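Local coordinates for protein tapirin (Caldicellulosiruptor kristjanssonii, PDB 6N2B) that binds cellulose, probably attaching the cell to cellulosic material, and carries a calcium ion in its beta-helical C-terminal domain, at residues 419-427 and 544-552; 441-452 and 534-545. All coordinates share one frame; numbering follows the deposited sequence.

Interaction 1 (419-427 and 544-552)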
# COMPACT_ATOMS: atom_id res chain seq x y z
N SER A 419 -11.62 2.44 -16.12
CA SER A 419 -12.02 2.24 -17.50
C SER A 419 -11.78 0.81 -17.97
O SER A 419 -12.36 0.41 -18.99
CB SER A 419 -11.27 3.22 -18.40
OG SER A 419 -9.90 2.89 -18.49
N ARG A 420 -10.97 0.04 -17.27
CA ARG A 420 -10.61 -1.30 -17.73
C ARG A 420 -11.67 -2.35 -17.42
O ARG A 420 -11.54 -3.49 -17.89
CB ARG A 420 -9.28 -1.72 -17.11
CG ARG A 420 -8.21 -0.65 -17.20
CD ARG A 420 -8.05 -0.15 -18.63
NE ARG A 420 -7.68 -1.20 -19.58
CZ ARG A 420 -7.61 -1.01 -20.90
NH1 ARG A 420 -7.27 -2.00 -21.70
NH2 ARG A 420 -7.88 0.18 -21.42
N MET A 421 -12.72 -2.01 -16.68
CA MET A 421 -13.74 -2.97 -16.28
C MET A 421 -15.09 -2.28 -16.27
O MET A 421 -15.18 -1.05 -16.29
CB MET A 421 -13.45 -3.57 -14.89
CG MET A 421 -13.58 -2.56 -13.74
SD MET A 421 -12.95 -3.16 -12.14
CE MET A 421 -11.29 -3.70 -12.59
N SER A 422 -16.14 -3.10 -16.24
CA SER A 422 -17.52 -2.61 -16.13
C SER A 422 -18.19 -3.42 -15.03
O SER A 422 -18.57 -4.57 -15.24
CB SER A 422 -18.25 -2.74 -17.46
OG SER A 422 -17.42 -2.32 -18.54
N VAL A 423 -18.32 -2.83 -13.85
CA VAL A 423 -18.93 -3.53 -12.73
C VAL A 423 -20.44 -3.54 -12.91
O VAL A 423 -21.05 -2.48 -13.11
CB VAL A 423 -18.53 -2.89 -11.40
CG1 VAL A 423 -19.30 -3.52 -10.25
CG2 VAL A 423 -17.03 -3.04 -11.17
N THR A 424 -21.04 -4.73 -12.88
CA THR A 424 -22.49 -4.85 -12.86
C THR A 424 -22.85 -5.53 -11.55
O THR A 424 -22.78 -4.89 -10.49
CB THR A 424 -23.01 -5.60 -14.10
OG1 THR A 424 -22.15 -6.70 -14.42
CG2 THR A 424 -23.11 -4.67 -15.30
N THR A 425 -23.26 -6.79 -11.56
CA THR A 425 -23.66 -7.49 -10.36
C THR A 425 -22.75 -8.70 -10.14
O THR A 425 -22.28 -9.33 -11.11
CB THR A 425 -25.14 -7.90 -10.47
OG1 THR A 425 -25.96 -6.75 -10.22
CG2 THR A 425 -25.52 -9.02 -9.49
N LEU A 426 -22.48 -9.00 -8.88
CA LEU A 426 -21.67 -10.20 -8.72
C LEU A 426 -22.57 -11.43 -8.63
O LEU A 426 -23.62 -11.39 -7.96
CB LEU A 426 -20.80 -10.07 -7.47
CG LEU A 426 -19.42 -9.46 -7.66
CD1 LEU A 426 -19.48 -8.25 -8.53
CD2 LEU A 426 -18.79 -9.11 -6.32
N PRO A 427 -22.20 -12.51 -9.31
CA PRO A 427 -23.05 -13.71 -9.35
C PRO A 427 -23.25 -14.35 -7.99
O PRO A 427 -22.46 -14.20 -7.06
CB PRO A 427 -22.27 -14.65 -10.27
CG PRO A 427 -20.85 -14.19 -10.17
CD PRO A 427 -20.95 -12.70 -10.07
N SER A 544 -14.40 -12.35 -16.97
CA SER A 544 -15.79 -12.39 -17.41
C SER A 544 -16.69 -11.60 -16.46
O SER A 544 -17.49 -10.77 -16.90
CB SER A 544 -16.23 -13.84 -17.53
OG SER A 544 -17.64 -13.95 -17.46
N THR A 545 -16.55 -11.82 -15.16
CA THR A 545 -17.45 -11.21 -14.17
C THR A 545 -17.36 -9.68 -14.17
O THR A 545 -18.38 -8.98 -14.13
CB THR A 545 -17.12 -11.78 -12.79
OG1 THR A 545 -17.53 -13.14 -12.73
CG2 THR A 545 -17.82 -11.01 -11.70
N LEU A 546 -16.14 -9.14 -14.19
CA LEU A 546 -15.94 -7.70 -14.17
C LEU A 546 -15.93 -7.06 -15.55
O LEU A 546 -15.80 -5.83 -15.63
CB LEU A 546 -14.62 -7.35 -13.47
CG LEU A 546 -14.41 -7.89 -12.06
CD1 LEU A 546 -13.01 -7.49 -11.55
CD2 LEU A 546 -15.54 -7.41 -11.14
N ASN A 547 -16.03 -7.85 -16.62
CA ASN A 547 -15.92 -7.34 -17.98
C ASN A 547 -14.62 -6.55 -18.10
O ASN A 547 -14.58 -5.35 -18.39
CB ASN A 547 -17.15 -6.50 -18.35
CG ASN A 547 -17.30 -6.29 -19.85
OD1 ASN A 547 -16.65 -6.94 -20.66
ND2 ASN A 547 -18.19 -5.37 -20.22
N TYR A 548 -13.53 -7.27 -17.82
CA TYR A 548 -12.21 -6.69 -17.65
C TYR A 548 -11.45 -6.80 -18.95
O TYR A 548 -11.45 -7.86 -19.57
CB TYR A 548 -11.44 -7.40 -16.54
CG TYR A 548 -10.04 -6.84 -16.35
CD1 TYR A 548 -9.84 -5.51 -16.00
CD2 TYR A 548 -8.92 -7.65 -16.55
CE1 TYR A 548 -8.56 -5.01 -15.84
CE2 TYR A 548 -7.64 -7.15 -16.40
CZ TYR A 548 -7.46 -5.84 -16.04
OH TYR A 548 -6.18 -5.34 -15.89
N ILE A 549 -10.80 -5.72 -19.36
CA ILE A 549 -9.95 -5.70 -20.54
C ILE A 549 -8.52 -5.37 -20.11
O ILE A 549 -8.20 -4.21 -19.84
CB ILE A 549 -10.45 -4.71 -21.60
CG1 ILE A 549 -11.92 -4.97 -21.94
CG2 ILE A 549 -9.61 -4.82 -22.86
CD1 ILE A 549 -12.76 -3.74 -22.02
N PRO A 550 -7.64 -6.36 -20.05
CA PRO A 550 -6.24 -6.08 -19.67
C PRO A 550 -5.56 -5.17 -20.67
O PRO A 550 -5.74 -5.34 -21.89
CB PRO A 550 -5.60 -7.48 -19.64
CG PRO A 550 -6.61 -8.42 -20.19
CD PRO A 550 -7.95 -7.79 -20.02
N PRO A 551 -4.76 -4.23 -20.19
CA PRO A 551 -4.20 -3.16 -21.06
C PRO A 551 -3.25 -3.67 -22.14
O PRO A 551 -3.51 -3.42 -23.33
CB PRO A 551 -3.45 -2.26 -20.07
CG PRO A 551 -4.09 -2.55 -18.75
CD PRO A 551 -4.46 -3.99 -18.77
N PRO A 552 -2.15 -4.39 -21.78
CA PRO A 552 -0.91 -4.52 -22.57
C PRO A 552 -0.79 -3.64 -23.81
O PRO A 552 -0.74 -2.43 -23.64
CB PRO A 552 -0.94 -6.01 -22.97
CG PRO A 552 -1.88 -6.69 -21.91
CD PRO A 552 -2.29 -5.59 -20.94
O HOH W 1 -19.86 -6.61 -16.00
O HOH W 2 -14.82 -2.96 -19.66
O HOH W 3 -19.75 -6.83 -12.12
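Arg420 lies against Tyr548, Ile549 and Pro551, where the C-terminal tail runs back along the loop 419-427. The two segments run in nearly opposite directions. The tail begins just after the helix, which closes with a Schellman motif at Asn547, the residue with positive phi. The Arg420 chain is bent at chi2 and chi3 (-52° and -60°), and this folds its guanidinium back to the tail. NE and NH1 both approach Ile549 O, at 3.1 and 3.0 Å, but both bonds are weak. This carbonyl and Pro550 O lie at the edge of the guanidinium, near its plane. The ring of Pro551 crosses the Arg420 side chain at an angle, and Phe415 touches both residues. The backbone of Arg420 completes the grip, since Ile549 N donates to Arg420 O at 2.8 Å. The Tyr548 ring meets Arg420 at its CD1-CE1 side, with CE1 3.6 Å from Arg420 CB. Its hydroxyl reaches away to the backbone N of Leu204. CE of Met421 comes obliquely to CD1 from the other side of the ring plane, and Met421 CB packs against Leu546 CB. A second backbone bond, from Ser422 N to Leu546 O at 2.8 Å, follows two residues on. Beside it, a water joins Ser422 OG to Asn547 O. Further along, waters take over. One donates to Ser422 O, also binds Thr424 OG1 and reaches Thr545 O weakly. Another accepts from Thr424 N and donates to Thr545 O. In the loop's last direct touch, the CD corner of the Pro427 ring meets Thr545 CG2 at 3.9 Å.

Interaction 2 (441-452 and 534-545)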
# COMPACT_ATOMS: atom_id res chain seq x y z
N ASP A 441 -11.39 -24.44 -9.45
CA ASP A 441 -10.47 -25.14 -10.35
C ASP A 441 -9.74 -26.20 -9.54
O ASP A 441 -8.89 -25.87 -8.72
CB ASP A 441 -9.49 -24.16 -10.99
CG ASP A 441 -8.48 -24.83 -11.93
OD1 ASP A 441 -8.43 -26.09 -12.04
OD2 ASP A 441 -7.71 -24.07 -12.57
N LYS A 442 -10.07 -27.47 -9.78
CA LYS A 442 -9.36 -28.56 -9.11
C LYS A 442 -8.20 -29.09 -9.93
O LYS A 442 -7.47 -29.96 -9.45
CB LYS A 442 -10.32 -29.70 -8.77
CG LYS A 442 -11.21 -29.43 -7.58
CD LYS A 442 -11.97 -30.67 -7.12
CE LYS A 442 -12.72 -30.42 -5.80
NZ LYS A 442 -13.37 -31.62 -5.21
N SER A 443 -8.00 -28.58 -11.15
CA SER A 443 -6.84 -28.98 -11.93
C SER A 443 -5.56 -28.35 -11.40
O SER A 443 -4.47 -28.88 -11.64
CB SER A 443 -7.03 -28.62 -13.41
OG SER A 443 -6.50 -27.33 -13.69
N ALA A 444 -5.67 -27.24 -10.68
CA ALA A 444 -4.54 -26.58 -10.05
C ALA A 444 -4.16 -27.29 -8.75
O ALA A 444 -4.92 -28.08 -8.19
CB ALA A 444 -4.87 -25.12 -9.78
N THR A 445 -2.95 -27.01 -8.29
CA THR A 445 -2.44 -27.57 -7.04
C THR A 445 -1.72 -26.47 -6.28
O THR A 445 -0.69 -25.98 -6.76
CB THR A 445 -1.50 -28.74 -7.30
OG1 THR A 445 -2.15 -29.68 -8.18
CG2 THR A 445 -1.12 -29.43 -5.98
N PRO A 446 -2.25 -26.00 -5.14
CA PRO A 446 -3.52 -26.37 -4.51
C PRO A 446 -4.74 -25.95 -5.30
O PRO A 446 -4.63 -25.16 -6.24
CB PRO A 446 -3.48 -25.60 -3.19
CG PRO A 446 -2.08 -25.10 -3.04
CD PRO A 446 -1.59 -24.91 -4.41
N TRP A 447 -5.90 -26.46 -4.90
CA TRP A 447 -7.16 -26.06 -5.52
C TRP A 447 -7.35 -24.56 -5.39
O TRP A 447 -6.97 -23.94 -4.39
CB TRP A 447 -8.33 -26.78 -4.87
CG TRP A 447 -8.35 -28.25 -5.03
CD1 TRP A 447 -7.61 -29.00 -5.92
CD2 TRP A 447 -9.15 -29.17 -4.29
NE1 TRP A 447 -7.91 -30.34 -5.76
CE2 TRP A 447 -8.84 -30.47 -4.77
CE3 TRP A 447 -10.09 -29.03 -3.27
CZ2 TRP A 447 -9.45 -31.61 -4.26
CZ3 TRP A 447 -10.69 -30.16 -2.76
CH2 TRP A 447 -10.37 -31.44 -3.26
N GLU A 448 -7.97 -23.97 -6.41
CA GLU A 448 -8.22 -22.54 -6.45
C GLU A 448 -9.72 -22.31 -6.55
O GLU A 448 -10.42 -23.01 -7.29
CB GLU A 448 -7.49 -21.89 -7.63
CG GLU A 448 -5.99 -22.15 -7.66
CD GLU A 448 -5.27 -21.32 -8.75
OE1 GLU A 448 -5.93 -20.46 -9.40
OE2 GLU A 448 -4.04 -21.54 -8.95
N ILE A 449 -10.23 -21.35 -5.79
CA ILE A 449 -11.63 -20.99 -5.86
C ILE A 449 -11.71 -19.49 -5.70
O ILE A 449 -10.97 -18.91 -4.90
CB ILE A 449 -12.51 -21.70 -4.81
CG1 ILE A 449 -13.94 -21.16 -4.83
CG2 ILE A 449 -11.94 -21.60 -3.42
CD1 ILE A 449 -14.99 -22.12 -4.24
N VAL A 450 -12.54 -18.85 -6.51
CA VAL A 450 -12.86 -17.44 -6.34
C VAL A 450 -14.29 -17.36 -5.81
O VAL A 450 -15.18 -18.06 -6.30
CB VAL A 450 -12.71 -16.65 -7.64
CG1 VAL A 450 -13.43 -17.35 -8.78
CG2 VAL A 450 -13.23 -15.25 -7.45
N VAL A 451 -14.49 -16.53 -4.79
CA VAL A 451 -15.79 -16.38 -4.15
C VAL A 451 -16.30 -14.97 -4.43
O VAL A 451 -15.64 -13.98 -4.12
CB VAL A 451 -15.68 -16.67 -2.64
CG1 VAL A 451 -17.00 -16.35 -1.93
CG2 VAL A 451 -15.30 -18.15 -2.46
N TYR A 452 -17.48 -14.88 -5.04
CA TYR A 452 -18.11 -13.60 -5.33
C TYR A 452 -19.19 -13.31 -4.30
O TYR A 452 -20.03 -14.17 -4.03
CB TYR A 452 -18.72 -13.59 -6.73
CG TYR A 452 -17.71 -13.79 -7.83
CD1 TYR A 452 -16.99 -12.72 -8.34
CD2 TYR A 452 -17.47 -15.06 -8.36
CE1 TYR A 452 -16.06 -12.91 -9.36
CE2 TYR A 452 -16.54 -15.26 -9.38
CZ TYR A 452 -15.84 -14.17 -9.87
OH TYR A 452 -14.92 -14.34 -10.88
N ALA A 534 -3.47 -15.87 -9.76
CA ALA A 534 -4.48 -16.88 -10.08
C ALA A 534 -4.17 -17.60 -11.39
O ALA A 534 -3.63 -17.02 -12.33
CB ALA A 534 -5.87 -16.24 -10.19
N GLY A 535 -4.55 -18.88 -11.43
CA GLY A 535 -4.57 -19.63 -12.67
C GLY A 535 -5.66 -19.14 -13.63
O GLY A 535 -6.46 -18.26 -13.32
N SER A 536 -5.68 -19.75 -14.81
CA SER A 536 -6.43 -19.14 -15.90
C SER A 536 -7.94 -19.32 -15.74
O SER A 536 -8.72 -18.41 -16.06
CB SER A 536 -5.94 -19.70 -17.24
OG SER A 536 -5.65 -21.06 -17.13
N THR A 537 -8.38 -20.48 -15.23
CA THR A 537 -9.79 -20.67 -14.91
C THR A 537 -10.29 -19.56 -14.01
O THR A 537 -11.38 -19.02 -14.23
CB THR A 537 -9.99 -22.02 -14.23
OG1 THR A 537 -9.44 -23.06 -15.04
CG2 THR A 537 -11.44 -22.30 -13.99
N ILE A 538 -9.50 -19.20 -13.00
CA ILE A 538 -9.92 -18.16 -12.08
C ILE A 538 -9.84 -16.79 -12.75
O ILE A 538 -10.74 -15.97 -12.58
CB ILE A 538 -9.09 -18.24 -10.79
CG1 ILE A 538 -9.33 -19.58 -10.10
CG2 ILE A 538 -9.43 -17.12 -9.83
CD1 ILE A 538 -10.76 -19.79 -9.68
N GLU A 539 -8.79 -16.54 -13.53
CA GLU A 539 -8.71 -15.27 -14.25
C GLU A 539 -9.87 -15.12 -15.23
O GLU A 539 -10.50 -14.06 -15.31
CB GLU A 539 -7.40 -15.15 -15.02
CG GLU A 539 -6.18 -14.86 -14.19
CD GLU A 539 -4.95 -14.52 -15.05
OE1 GLU A 539 -5.12 -14.31 -16.29
OE2 GLU A 539 -3.82 -14.45 -14.49
N SER A 540 -10.15 -16.18 -15.99
CA SER A 540 -11.27 -16.15 -16.93
C SER A 540 -12.57 -15.85 -16.21
O SER A 540 -13.40 -15.07 -16.70
CB SER A 540 -11.36 -17.48 -17.69
OG SER A 540 -12.42 -17.47 -18.63
N SER A 541 -12.77 -16.43 -15.03
CA SER A 541 -13.98 -16.13 -14.27
C SER A 541 -14.04 -14.66 -13.86
O SER A 541 -15.09 -14.02 -13.98
CB SER A 541 -14.05 -17.03 -13.04
OG SER A 541 -15.15 -16.63 -12.24
N ILE A 542 -12.92 -14.11 -13.38
CA ILE A 542 -12.90 -12.71 -12.94
C ILE A 542 -13.00 -11.78 -14.15
O ILE A 542 -13.72 -10.77 -14.11
CB ILE A 542 -11.63 -12.43 -12.11
CG1 ILE A 542 -11.64 -13.25 -10.82
CG2 ILE A 542 -11.45 -10.91 -11.85
CD1 ILE A 542 -10.32 -13.26 -10.09
N THR A 543 -12.25 -12.07 -15.21
CA THR A 543 -12.32 -11.24 -16.41
C THR A 543 -13.74 -11.19 -16.93
O THR A 543 -14.26 -10.12 -17.26
CB THR A 543 -11.36 -11.77 -17.49
OG1 THR A 543 -10.01 -11.74 -17.01
CG2 THR A 543 -11.43 -10.90 -18.72
N SER A 544 -14.40 -12.35 -16.97
CA SER A 544 -15.79 -12.39 -17.41
C SER A 544 -16.69 -11.60 -16.46
O SER A 544 -17.49 -10.77 -16.90
CB SER A 544 -16.23 -13.84 -17.53
OG SER A 544 -17.64 -13.95 -17.46
N THR A 545 -16.55 -11.82 -15.16
CA THR A 545 -17.45 -11.21 -14.17
C THR A 545 -17.36 -9.68 -14.17
O THR A 545 -18.38 -8.98 -14.13
CB THR A 545 -17.12 -11.78 -12.79
OG1 THR A 545 -17.53 -13.14 -12.73
CG2 THR A 545 -17.82 -11.01 -11.70
O HOH W 4 -7.03 -21.26 -11.84
O HOH W 5 -6.93 -22.97 -15.07
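Tyr452 OH and Ser541 OG share a hydrogen bond of 2.7 Å, with the serine oxygen at the ring edge, near its plane. Thr545 CG2 packs at the same ring, 3.5 Å from CE1, while its OG1 bonds back to Ser541 O. Two residues back along the strand, Val450 slides past Ile538 in the opposite direction, with CG1 3.7 Å from Ile538 CD1. With CG1 between the backbone N and the carbonyl carbon (chi1 49°), CG2 turns to Ile542 CG1 and lies over one face of the Tyr452 ring. At the helix start, Gly535 is the N-cap residue. Its N donates to Glu448 OE1 at 2.9 Å, on the syn lone pair, and the helix N-terminus may favour the charged form of this glutamate. One water donates to both Glu448 OE1 and Asp441 OD2. A second water donates to Asp441 OD2 and accepts from Thr537 N. Asp441 CB and CG pass across Thr537. The other oxygen, OD1, accepts from Ser443 OG, Ser443 N and Ala444 N. The Ser443 N bond closes an Asx turn, and Ala444 N extends it to an Asx motif. Replacing Asp441 by alanine is likely to leave the two waters without this acceptor and the Ser443 hydroxyl free to turn. Behind this shell, paired backbone bonds join Asp441 to Glu448, and Ile449 bonds to Arg478 and Tyr480 of the next strand. Together, a C-terminal helix lies almost parallel to a strand (16°) on one side of the hairpin 436-453, at the calcium-bearing end of the beta-helical domain.

In the fold
Helix 536-546 is common to both interactions, and Ser544 and Thr545 belong to both. Interaction 2 takes the length of the helix and sets it on the strand 448-453. The residues that touch there are buried or partly exposed. Interaction 1 takes the helix end and the tail beyond it, and nearly half of its touching residues are exposed. The chemistry differs accordingly. Interaction 2 relies on side chains, with apolar packing in the middle and polar groups at both ends. Interaction 1 relies more on backbone bonds. Waters bridge both. The two meet where Leu426 and Pro427 pack on Tyr452, and where Tyr548 N probably bonds to Thr543 O.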